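Local atomic coordinates of glucose dehydrogenase (Serratia sp. FS14, PDB entry 7CDY), a protein that belongs to the glucose/sorbosone dehydrogenase family, is built as a beta-propeller of antiparallel sheets and carries a bound calcium ion. Residues E184-N192 / P221-W229; Q115-G126 / A140-T149. All coordinates share one frame; numbering follows the deposited sequence.

Contact 1 (E184-N192 / P221-W229); sequences EVWSYGHRN and PLPGKNYGW. With CA (calcium ion), chain D.
Trp186 lays its six-membered ring against Pro223, whose CB stands over the face 3.6 Å from the ring centroid, a CH-pi contact. With CG anti to the backbone N (chi1 -180°), the indole also brings NE1 to Pro221 O at 3.0 Å; Pro221 O lies close to the indole plane, while NE1 stands above the plane of that carbonyl. The backbone O of Trp186 takes Gly224 N, which belongs to the type II turn from Leu222 to Lys225. Farther on, a single bridge pairs Tyr188 with Asn226: Tyr188 N gives to Lys225 O and Tyr188 O receives Tyr227 N. The Tyr227 hydroxyl accepts from Leu222 N. Buried His190 shares a 2.8 Å hydrogen bond between NE2 and Ser187 OG, and its ND1 goes to Glu209. Gly189 O is doubly used, by Trp229 N and by a calcium-bound water. Tyr227 O itself binds the calcium at 2.3 Å, with Glu217 a second protein ligand. Arg191 runs extended over one face of Trp229, CD 3.4 Å from the six-membered ring centroid; NH1 goes to His210 O. Asn226 OD1 closes an Asx turn onto Gly228 N, while ND2 reaches Gln151. In this propeller, the loop between strands 216-219 and 259-261 of one four-stranded sheet thus docks on edge strand 185-187 of the preceding sheet.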
loop_
_atom_site.group_PDB
_atom_site.type_symbol
_atom_site.label_atom_id
_atom_site.label_comp_id
_atom_site.label_asym_id
_atom_site.label_seq_id
_atom_site.Cartn_x
_atom_site.Cartn_y
_atom_site.Cartn_z
ATOM N N GLU A 184 5.385 -9.605 -15.589
ATOM C CA GLU A 184 5.038 -9.456 -14.176
ATOM C C GLU A 184 3.705 -8.743 -13.956
ATOM O O GLU A 184 3.153 -8.822 -12.854
ATOM C CB GLU A 184 6.131 -8.640 -13.478
ATOM C CG GLU A 184 7.518 -9.265 -13.496
ATOM C CD GLU A 184 8.366 -8.884 -14.705
ATOM O OE1 GLU A 184 9.567 -9.243 -14.689
ATOM O OE2 GLU A 184 7.854 -8.244 -15.662
ATOM N N VAL A 185 3.161 -8.075 -14.972
ATOM C CA VAL A 185 2.074 -7.118 -14.770
ATOM C C VAL A 185 0.741 -7.831 -14.616
ATOM O O VAL A 185 0.397 -8.737 -15.393
ATOM C CB VAL A 185 2.023 -6.126 -15.942
ATOM C CG1 VAL A 185 0.725 -5.301 -15.912
ATOM C CG2 VAL A 185 3.239 -5.230 -15.926
ATOM N N TRP A 186 -0.048 -7.386 -13.640
ATOM C CA TRP A 186 -1.442 -7.769 -13.482
ATOM C C TRP A 186 -2.367 -6.756 -14.139
ATOM O O TRP A 186 -3.201 -7.122 -14.969
ATOM C CB TRP A 186 -1.774 -7.908 -11.986
ATOM C CG TRP A 186 -3.190 -8.312 -11.677
ATOM C CD1 TRP A 186 -4.221 -7.487 -11.301
ATOM C CD2 TRP A 186 -3.725 -9.636 -11.700
ATOM N NE1 TRP A 186 -5.359 -8.220 -11.098
ATOM C CE2 TRP A 186 -5.082 -9.544 -11.327
ATOM C CE3 TRP A 186 -3.189 -10.891 -12.005
ATOM C CZ2 TRP A 186 -5.908 -10.667 -11.247
ATOM C CZ3 TRP A 186 -4.013 -12.007 -11.921
ATOM C CH2 TRP A 186 -5.355 -11.884 -11.543
ATOM N N SER A 187 -2.239 -5.474 -13.780
ATOM C CA SER A 187 -3.037 -4.401 -14.364
ATOM C C SER A 187 -2.166 -3.163 -14.524
ATOM O O SER A 187 -1.094 -3.048 -13.924
ATOM C CB SER A 187 -4.276 -4.091 -13.521
ATOM O OG SER A 187 -3.912 -3.771 -12.180
ATOM N N TYR A 188 -2.643 -2.225 -15.341
ATOM C CA TYR A 188 -1.844 -1.057 -15.686
ATOM C C TYR A 188 -2.711 0.196 -15.649
ATOM O O TYR A 188 -3.903 0.139 -15.350
ATOM C CB TYR A 188 -1.085 -1.270 -17.002
ATOM C CG TYR A 188 -1.885 -1.276 -18.285
ATOM C CD1 TYR A 188 -2.788 -2.292 -18.576
ATOM C CD2 TYR A 188 -1.681 -0.290 -19.233
ATOM C CE1 TYR A 188 -3.492 -2.297 -19.778
ATOM C CE2 TYR A 188 -2.370 -0.294 -20.437
ATOM C CZ TYR A 188 -3.263 -1.299 -20.692
ATOM O OH TYR A 188 -3.956 -1.293 -21.890
ATOM N N GLY A 189 -2.096 1.344 -15.932
ATOM C CA GLY A 189 -2.823 2.601 -15.858
ATOM C C GLY A 189 -3.148 3.070 -14.458
ATOM O O GLY A 189 -4.209 3.672 -14.241
ATOM N N HIS A 190 -2.249 2.827 -13.505
ATOM C CA HIS A 190 -2.378 3.297 -12.134
ATOM C C HIS A 190 -1.449 4.486 -11.907
ATOM O O HIS A 190 -0.410 4.617 -12.561
ATOM C CB HIS A 190 -2.031 2.159 -11.164
ATOM C CG HIS A 190 -2.906 0.955 -11.322
ATOM N ND1 HIS A 190 -4.234 0.951 -10.952
ATOM C CD2 HIS A 190 -2.659 -0.274 -11.842
ATOM C CE1 HIS A 190 -4.764 -0.234 -11.217
ATOM N NE2 HIS A 190 -3.829 -0.992 -11.759
ATOM N N ARG A 191 -1.848 5.374 -10.986
ATOM C CA ARG A 191 -1.050 6.565 -10.700
ATOM C C ARG A 191 -0.088 6.364 -9.526
ATOM O O ARG A 191 1.110 6.152 -9.740
ATOM C CB ARG A 191 -1.937 7.795 -10.496
ATOM C CG ARG A 191 -1.152 9.081 -10.358
ATOM C CD ARG A 191 -2.096 10.274 -10.231
ATOM N NE ARG A 191 -1.364 11.505 -9.954
ATOM C CZ ARG A 191 -0.933 11.849 -8.748
ATOM N NH1 ARG A 191 -1.212 11.079 -7.706
ATOM N NH2 ARG A 191 -0.250 12.970 -8.585
ATOM N N ASN A 192 -0.568 6.462 -8.284
ATOM C CA ASN A 192 0.264 6.194 -7.113
ATOM C C ASN A 192 -0.550 5.444 -6.077
ATOM O O ASN A 192 -1.226 6.050 -5.234
ATOM C CB ASN A 192 0.857 7.460 -6.501
ATOM C CG ASN A 192 1.917 7.125 -5.490
ATOM O OD1 ASN A 192 2.604 6.115 -5.634
ATOM N ND2 ASN A 192 2.057 7.952 -4.462
ATOM N N PRO A 221 -8.918 -4.304 -9.372
ATOM C CA PRO A 221 -8.146 -4.467 -10.618
ATOM C C PRO A 221 -8.257 -5.867 -11.202
ATOM O O PRO A 221 -7.941 -6.862 -10.544
ATOM C CB PRO A 221 -6.708 -4.169 -10.189
ATOM C CG PRO A 221 -6.718 -4.384 -8.694
ATOM C CD PRO A 221 -8.069 -4.021 -8.205
ATOM N N LEU A 222 -8.664 -5.928 -12.453
ATOM C CA LEU A 222 -8.810 -7.167 -13.201
ATOM C C LEU A 222 -7.601 -7.407 -14.105
ATOM O O LEU A 222 -6.971 -6.460 -14.583
ATOM C CB LEU A 222 -10.084 -7.098 -14.049
ATOM C CG LEU A 222 -11.372 -6.881 -13.256
ATOM C CD1 LEU A 222 -12.563 -6.741 -14.196
ATOM C CD2 LEU A 222 -11.594 -8.025 -12.275
ATOM N N PRO A 223 -7.248 -8.671 -14.360
ATOM C CA PRO A 223 -5.997 -8.963 -15.078
ATOM C C PRO A 223 -6.037 -8.484 -16.522
ATOM O O PRO A 223 -6.995 -8.748 -17.258
ATOM C CB PRO A 223 -5.881 -10.492 -14.991
ATOM C CG PRO A 223 -7.286 -10.975 -14.749
ATOM C CD PRO A 223 -7.945 -9.896 -13.926
ATOM N N GLY A 224 -5.006 -7.757 -16.909
ATOM C CA GLY A 224 -4.848 -7.218 -18.264
ATOM C C GLY A 224 -5.620 -5.922 -18.488
ATOM O O GLY A 224 -5.524 -5.420 -19.528
ATOM N N LYS A 225 -6.325 -5.429 -17.488
ATOM C CA LYS A 225 -7.150 -4.206 -17.645
ATOM C C LYS A 225 -6.349 -2.920 -17.378
ATOM O O LYS A 225 -5.405 -2.901 -16.626
ATOM C CB LYS A 225 -8.366 -4.279 -16.726
ATOM C CG LYS A 225 -9.619 -4.881 -17.325
ATOM C CD LYS A 225 -9.465 -6.202 -17.871
ATOM C CE LYS A 225 -10.843 -6.695 -18.302
ATOM N NZ LYS A 225 -10.744 -7.717 -19.353
ATOM N N ASN A 226 -6.808 -1.889 -18.036
ATOM C CA ASN A 226 -6.243 -0.523 -18.020
ATOM C C ASN A 226 -7.101 0.349 -17.102
ATOM O O ASN A 226 -8.218 0.567 -17.437
ATOM C CB ASN A 226 -6.262 -0.008 -19.458
ATOM C CG ASN A 226 -5.489 1.271 -19.636
ATOM O OD1 ASN A 226 -5.240 1.975 -18.694
ATOM N ND2 ASN A 226 -5.162 1.594 -20.862
ATOM N N TYR A 227 -6.516 0.926 -16.056
ATOM C CA TYR A 227 -7.199 1.791 -15.049
ATOM C C TYR A 227 -7.164 3.281 -15.457
ATOM O O TYR A 227 -7.610 4.157 -14.771
ATOM C CB TYR A 227 -6.901 1.332 -13.610
ATOM C CG TYR A 227 -7.579 0.004 -13.423
ATOM C CD1 TYR A 227 -7.001 -1.163 -13.879
ATOM C CD2 TYR A 227 -8.881 -0.048 -12.996
ATOM C CE1 TYR A 227 -7.696 -2.353 -13.882
ATOM C CE2 TYR A 227 -9.579 -1.233 -12.976
ATOM C CZ TYR A 227 -8.994 -2.382 -13.444
ATOM O OH TYR A 227 -9.730 -3.509 -13.483
ATOM N N GLY A 228 -6.587 3.494 -16.631
ATOM C CA GLY A 228 -6.685 4.747 -17.407
ATOM C C GLY A 228 -5.690 5.858 -17.171
ATOM O O GLY A 228 -5.621 6.727 -18.009
ATOM N N TRP A 229 -4.952 5.830 -16.079
ATOM C CA TRP A 229 -4.053 6.985 -15.826
ATOM C C TRP A 229 -2.973 7.032 -16.900
ATOM O O TRP A 229 -2.386 6.009 -17.161
ATOM C CB TRP A 229 -3.414 6.886 -14.443
ATOM C CG TRP A 229 -2.422 7.976 -14.144
ATOM C CD1 TRP A 229 -1.064 7.861 -14.147
ATOM C CD2 TRP A 229 -2.702 9.365 -13.914
ATOM N NE1 TRP A 229 -0.477 9.062 -13.872
ATOM C CE2 TRP A 229 -1.458 9.999 -13.698
ATOM C CE3 TRP A 229 -3.868 10.116 -13.764
ATOM C CZ2 TRP A 229 -1.348 11.357 -13.407
ATOM C CZ3 TRP A 229 -3.773 11.456 -13.471
ATOM C CH2 TRP A 229 -2.521 12.054 -13.289
HETATM CA CA CA D . -8.245 5.388 -12.922
HETATM O O HOH W 1 -6.073 4.514 -12.322
HETATM O O HOH W 2 -6.971 7.322 -13.570
HETATM O O HOH W 3 -9.832 6.302 -14.421
HETATM O O HOH W 4 -9.849 3.553 -12.594
#

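Contact 2 (Q115-G126 / A140-T149); sequences QQPKLSVGNHFG and ALGENNQRPT
Asn144 CG lies 3.7 Å from Ser120 CB, and both ends of the amide are spent across the contact. ND2 gives to Gln115 OE1 at 3.0 Å and to His124 O at 3.1 Å, both acceptors lying near its amide plane; OD1 takes Leu119 N at 3.1 Å and also Gln157 NE2. Because CG is anti to the carbonyl carbon (chi1 -67°), the amide reaches into the loop 115-126 while Asn144 N also binds His124 O, which is therefore gripped twice by one residue. The amide planes of Gln115 and Asn144 stand 83° apart, and Gln115 NE2 goes on to Gly142 O. Beside them, His124 ND1 meets Glu143 OE1 at 2.7 Å, on the syn side but 32° out of the carboxylate plane, with OE1 near the imidazole plane. Asn145 N reaches the same oxygen from the opposite face, and Trp229 NE1 takes OE2; these three bonds probably hold the carboxylate's rotation. One water bridges Leu119 O, Asn144 O and Gln146 NE2, stitching the type I' turn from Glu143 to Gln146 to the other loop. Within the propeller, the loop entering the sheet at strand 129-131 is joined to the one leaving strand 137-140, with strand 90-99 of the preceding sheet alongside Phe125 and Leu141 and strand 192-198 of the following one beside His124.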
loop_
_atom_site.group_PDB
_atom_site.type_symbol
_atom_site.label_atom_id
_atom_site.label_comp_id
_atom_site.label_asym_id
_atom_site.label_seq_id
_atom_site.Cartn_x
_atom_site.Cartn_y
_atom_site.Cartn_z
ATOM N N GLN A 115 11.292 -2.625 -9.727
ATOM C CA GLN A 115 10.700 -1.786 -10.748
ATOM C C GLN A 115 11.787 -1.335 -11.717
ATOM O O GLN A 115 12.842 -0.836 -11.303
ATOM C CB GLN A 115 10.096 -0.574 -10.050
ATOM C CG GLN A 115 9.409 0.399 -10.973
ATOM C CD GLN A 115 8.693 1.505 -10.221
ATOM O OE1 GLN A 115 9.252 2.135 -9.312
ATOM N NE2 GLN A 115 7.446 1.739 -10.588
ATOM N N GLN A 116 11.527 -1.499 -13.014
ATOM C CA GLN A 116 12.427 -1.039 -14.049
ATOM C C GLN A 116 11.598 -0.418 -15.163
ATOM O O GLN A 116 10.498 -0.904 -15.462
ATOM C CB GLN A 116 13.244 -2.193 -14.636
ATOM C CG GLN A 116 14.208 -2.828 -13.658
ATOM C CD GLN A 116 15.371 -1.923 -13.286
ATOM O OE1 GLN A 116 15.474 -0.785 -13.740
ATOM N NE2 GLN A 116 16.262 -2.437 -12.449
ATOM N N PRO A 117 12.087 0.659 -15.786
ATOM C CA PRO A 117 13.299 1.385 -15.405
ATOM C C PRO A 117 13.097 2.125 -14.085
ATOM O O PRO A 117 11.980 2.193 -13.571
ATOM C CB PRO A 117 13.477 2.387 -16.555
ATOM C CG PRO A 117 12.083 2.602 -17.077
ATOM C CD PRO A 117 11.417 1.262 -16.951
ATOM N N LYS A 118 14.176 2.641 -13.514
ATOM C CA LYS A 118 14.084 3.505 -12.344
ATOM C C LYS A 118 13.941 4.944 -12.827
ATOM O O LYS A 118 14.843 5.467 -13.491
ATOM C CB LYS A 118 15.332 3.350 -11.474
ATOM C CG LYS A 118 15.484 2.000 -10.788
ATOM C CD LYS A 118 16.833 1.920 -10.073
ATOM C CE LYS A 118 17.036 0.592 -9.357
ATOM N NZ LYS A 118 16.200 0.521 -8.123
ATOM N N LEU A 119 12.806 5.587 -12.509
ATOM C CA LEU A 119 12.542 6.927 -13.013
ATOM C C LEU A 119 12.218 7.954 -11.938
ATOM O O LEU A 119 11.986 9.119 -12.278
ATOM C CB LEU A 119 11.387 6.909 -14.026
ATOM C CG LEU A 119 11.609 6.055 -15.278
ATOM C CD1 LEU A 119 10.350 6.016 -16.135
ATOM C CD2 LEU A 119 12.784 6.569 -16.101
ATOM N N SER A 120 12.174 7.570 -10.667
ATOM C CA SER A 120 11.753 8.490 -9.624
ATOM C C SER A 120 12.907 9.341 -9.109
ATOM O O SER A 120 14.049 8.883 -9.013
ATOM C CB SER A 120 11.164 7.718 -8.440
ATOM O OG SER A 120 10.672 8.603 -7.454
ATOM N N VAL A 121 12.584 10.582 -8.744
ATOM C CA VAL A 121 13.469 11.435 -7.959
ATOM C C VAL A 121 12.865 11.742 -6.594
ATOM O O VAL A 121 13.242 12.726 -5.945
ATOM C CB VAL A 121 13.898 12.708 -8.712
ATOM C CG1 VAL A 121 14.622 12.336 -9.997
ATOM C CG2 VAL A 121 12.693 13.585 -9.004
ATOM N N GLY A 122 11.927 10.916 -6.144
ATOM C CA GLY A 122 11.354 11.078 -4.825
ATOM C C GLY A 122 9.864 10.818 -4.721
ATOM O O GLY A 122 9.343 10.661 -3.615
ATOM N N ASN A 123 9.164 10.760 -5.852
ATOM C CA ASN A 123 7.713 10.628 -5.834
ATOM C C ASN A 123 7.223 9.345 -6.510
ATOM O O ASN A 123 7.875 8.794 -7.403
ATOM C CB ASN A 123 7.035 11.851 -6.482
ATOM C CG ASN A 123 7.177 13.103 -5.636
ATOM O OD1 ASN A 123 6.587 13.208 -4.558
ATOM N ND2 ASN A 123 7.972 14.052 -6.112
ATOM N N HIS A 124 6.064 8.872 -6.046
ATOM C CA HIS A 124 5.237 7.863 -6.727
ATOM C C HIS A 124 5.934 6.505 -6.847
ATOM O O HIS A 124 6.099 5.941 -7.936
ATOM C CB HIS A 124 4.723 8.350 -8.082
ATOM C CG HIS A 124 3.793 9.519 -7.987
ATOM N ND1 HIS A 124 3.109 9.998 -9.082
ATOM C CD2 HIS A 124 3.412 10.289 -6.939
ATOM C CE1 HIS A 124 2.361 11.028 -8.722
ATOM N NE2 HIS A 124 2.525 11.223 -7.425
ATOM N N PHE A 125 6.328 5.971 -5.691
ATOM C CA PHE A 125 6.834 4.612 -5.613
ATOM C C PHE A 125 5.719 3.585 -5.486
ATOM O O PHE A 125 5.945 2.404 -5.771
ATOM C CB PHE A 125 7.790 4.495 -4.420
ATOM C CG PHE A 125 9.059 5.294 -4.589
ATOM C CD1 PHE A 125 10.075 4.810 -5.402
ATOM C CD2 PHE A 125 9.230 6.538 -3.978
ATOM C CE1 PHE A 125 11.242 5.526 -5.591
ATOM C CE2 PHE A 125 10.401 7.270 -4.176
ATOM C CZ PHE A 125 11.407 6.757 -4.970
ATOM N N GLY A 126 4.529 3.996 -5.061
ATOM C CA GLY A 126 3.554 3.003 -4.628
ATOM C C GLY A 126 4.102 2.289 -3.408
ATOM O O GLY A 126 4.522 2.919 -2.427
ATOM N N ALA A 140 1.957 -3.131 -5.633
ATOM C CA ALA A 140 1.381 -1.936 -6.249
ATOM C C ALA A 140 2.491 -0.922 -6.501
ATOM O O ALA A 140 3.195 -0.523 -5.566
ATOM C CB ALA A 140 0.298 -1.350 -5.342
ATOM N N LEU A 141 2.639 -0.490 -7.749
ATOM C CA LEU A 141 3.722 0.400 -8.155
ATOM C C LEU A 141 3.189 1.710 -8.715
ATOM O O LEU A 141 2.326 1.712 -9.600
ATOM C CB LEU A 141 4.596 -0.271 -9.212
ATOM C CG LEU A 141 5.259 -1.580 -8.786
ATOM C CD1 LEU A 141 5.920 -2.257 -9.974
ATOM C CD2 LEU A 141 6.288 -1.316 -7.693
ATOM N N GLY A 142 3.725 2.832 -8.211
ATOM C CA GLY A 142 3.445 4.118 -8.811
ATOM C C GLY A 142 4.213 4.309 -10.108
ATOM O O GLY A 142 5.068 3.515 -10.496
ATOM N N GLU A 143 3.883 5.396 -10.803
ATOM C CA GLU A 143 4.553 5.688 -12.104
ATOM C C GLU A 143 5.739 6.660 -11.950
ATOM O O GLU A 143 6.142 7.193 -12.952
ATOM C CB GLU A 143 3.586 6.119 -13.226
ATOM C CG GLU A 143 2.427 7.028 -12.841
ATOM C CD GLU A 143 2.739 8.397 -12.248
ATOM O OE1 GLU A 143 3.515 8.454 -11.318
ATOM O OE2 GLU A 143 2.133 9.361 -12.684
ATOM N N ASN A 144 6.267 6.828 -10.725
ATOM C CA ASN A 144 7.502 7.575 -10.493
ATOM C C ASN A 144 7.383 9.049 -10.879
ATOM O O ASN A 144 8.414 9.736 -11.024
ATOM C CB ASN A 144 8.712 6.959 -11.228
ATOM C CG ASN A 144 9.154 5.576 -10.706
ATOM O OD1 ASN A 144 10.041 4.976 -11.315
ATOM N ND2 ASN A 144 8.563 5.069 -9.627
ATOM N N ASN A 145 6.157 9.542 -11.069
ATOM C CA ASN A 145 5.865 10.905 -11.510
ATOM C C ASN A 145 6.191 11.141 -12.980
ATOM O O ASN A 145 6.386 12.285 -13.392
ATOM C CB ASN A 145 6.462 12.002 -10.607
ATOM C CG ASN A 145 5.654 13.280 -10.634
ATOM O OD1 ASN A 145 4.464 13.279 -10.970
ATOM N ND2 ASN A 145 6.301 14.385 -10.298
ATOM N N GLN A 146 6.243 10.084 -13.782
ATOM C CA GLN A 146 6.338 10.186 -15.239
ATOM C C GLN A 146 5.006 9.669 -15.788
ATOM O O GLN A 146 4.850 8.482 -16.072
ATOM C CB GLN A 146 7.532 9.397 -15.758
ATOM C CG GLN A 146 8.862 9.935 -15.232
ATOM C CD GLN A 146 9.155 11.338 -15.742
ATOM O OE1 GLN A 146 8.808 11.683 -16.873
ATOM N NE2 GLN A 146 9.795 12.151 -14.913
ATOM N N ARG A 147 4.042 10.576 -15.933
ATOM C CA ARG A 147 2.645 10.177 -16.129
ATOM C C ARG A 147 2.417 9.185 -17.267
ATOM O O ARG A 147 1.725 8.176 -17.045
ATOM C CB ARG A 147 1.736 11.412 -16.254
ATOM C CG ARG A 147 1.713 12.347 -15.037
ATOM C CD ARG A 147 0.715 13.507 -15.231
ATOM N NE ARG A 147 1.019 14.237 -16.456
ATOM C CZ ARG A 147 1.828 15.289 -16.507
ATOM N NH1 ARG A 147 2.094 15.858 -17.672
ATOM N NH2 ARG A 147 2.367 15.777 -15.397
ATOM N N PRO A 148 2.935 9.398 -18.486
ATOM C CA PRO A 148 2.591 8.482 -19.587
ATOM C C PRO A 148 3.099 7.068 -19.400
ATOM O O PRO A 148 2.570 6.154 -20.047
ATOM C CB PRO A 148 3.244 9.134 -20.819
ATOM C CG PRO A 148 3.555 10.526 -20.419
ATOM C CD PRO A 148 3.785 10.509 -18.943
ATOM N N THR A 149 4.096 6.851 -18.539
ATOM C CA THR A 149 4.668 5.514 -18.424
ATOM C C THR A 149 3.686 4.504 -17.834
ATOM O O THR A 149 3.866 3.299 -18.039
ATOM C CB THR A 149 5.982 5.528 -17.630
ATOM O OG1 THR A 149 5.728 5.934 -16.274
ATOM C CG2 THR A 149 7.001 6.463 -18.274
HETATM O O HOH W 5 10.342 11.426 -12.420
HETATM O O HOH W 6 9.768 11.389 -8.780
HETATM O O HOH W 7 9.098 13.934 -9.347
#

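In the fold
Both contacts are largely buried, yet contact 1 reaches outward at Leu222, Pro223 and Lys225, and contact 2 at Asn145 and Gln146. They share the four-stranded sheet 129-131 to 185-187: contact 2 joins the loop entering the sheet to the loop after its second strand, and contact 1 holds its last strand, connecting it to the following sheet. Contact 1 relies on backbone bonds, aromatic faces and a calcium site, whereas contact 2 works through side-chain amides, a His-carboxylate pair and bridging waters. They also touch each other: Trp229 of contact 1 meets Glu143 of contact 2, Asn192 OD1 probably accepts from Gly126 N, and Arg191 NH2 touches His124 CE1.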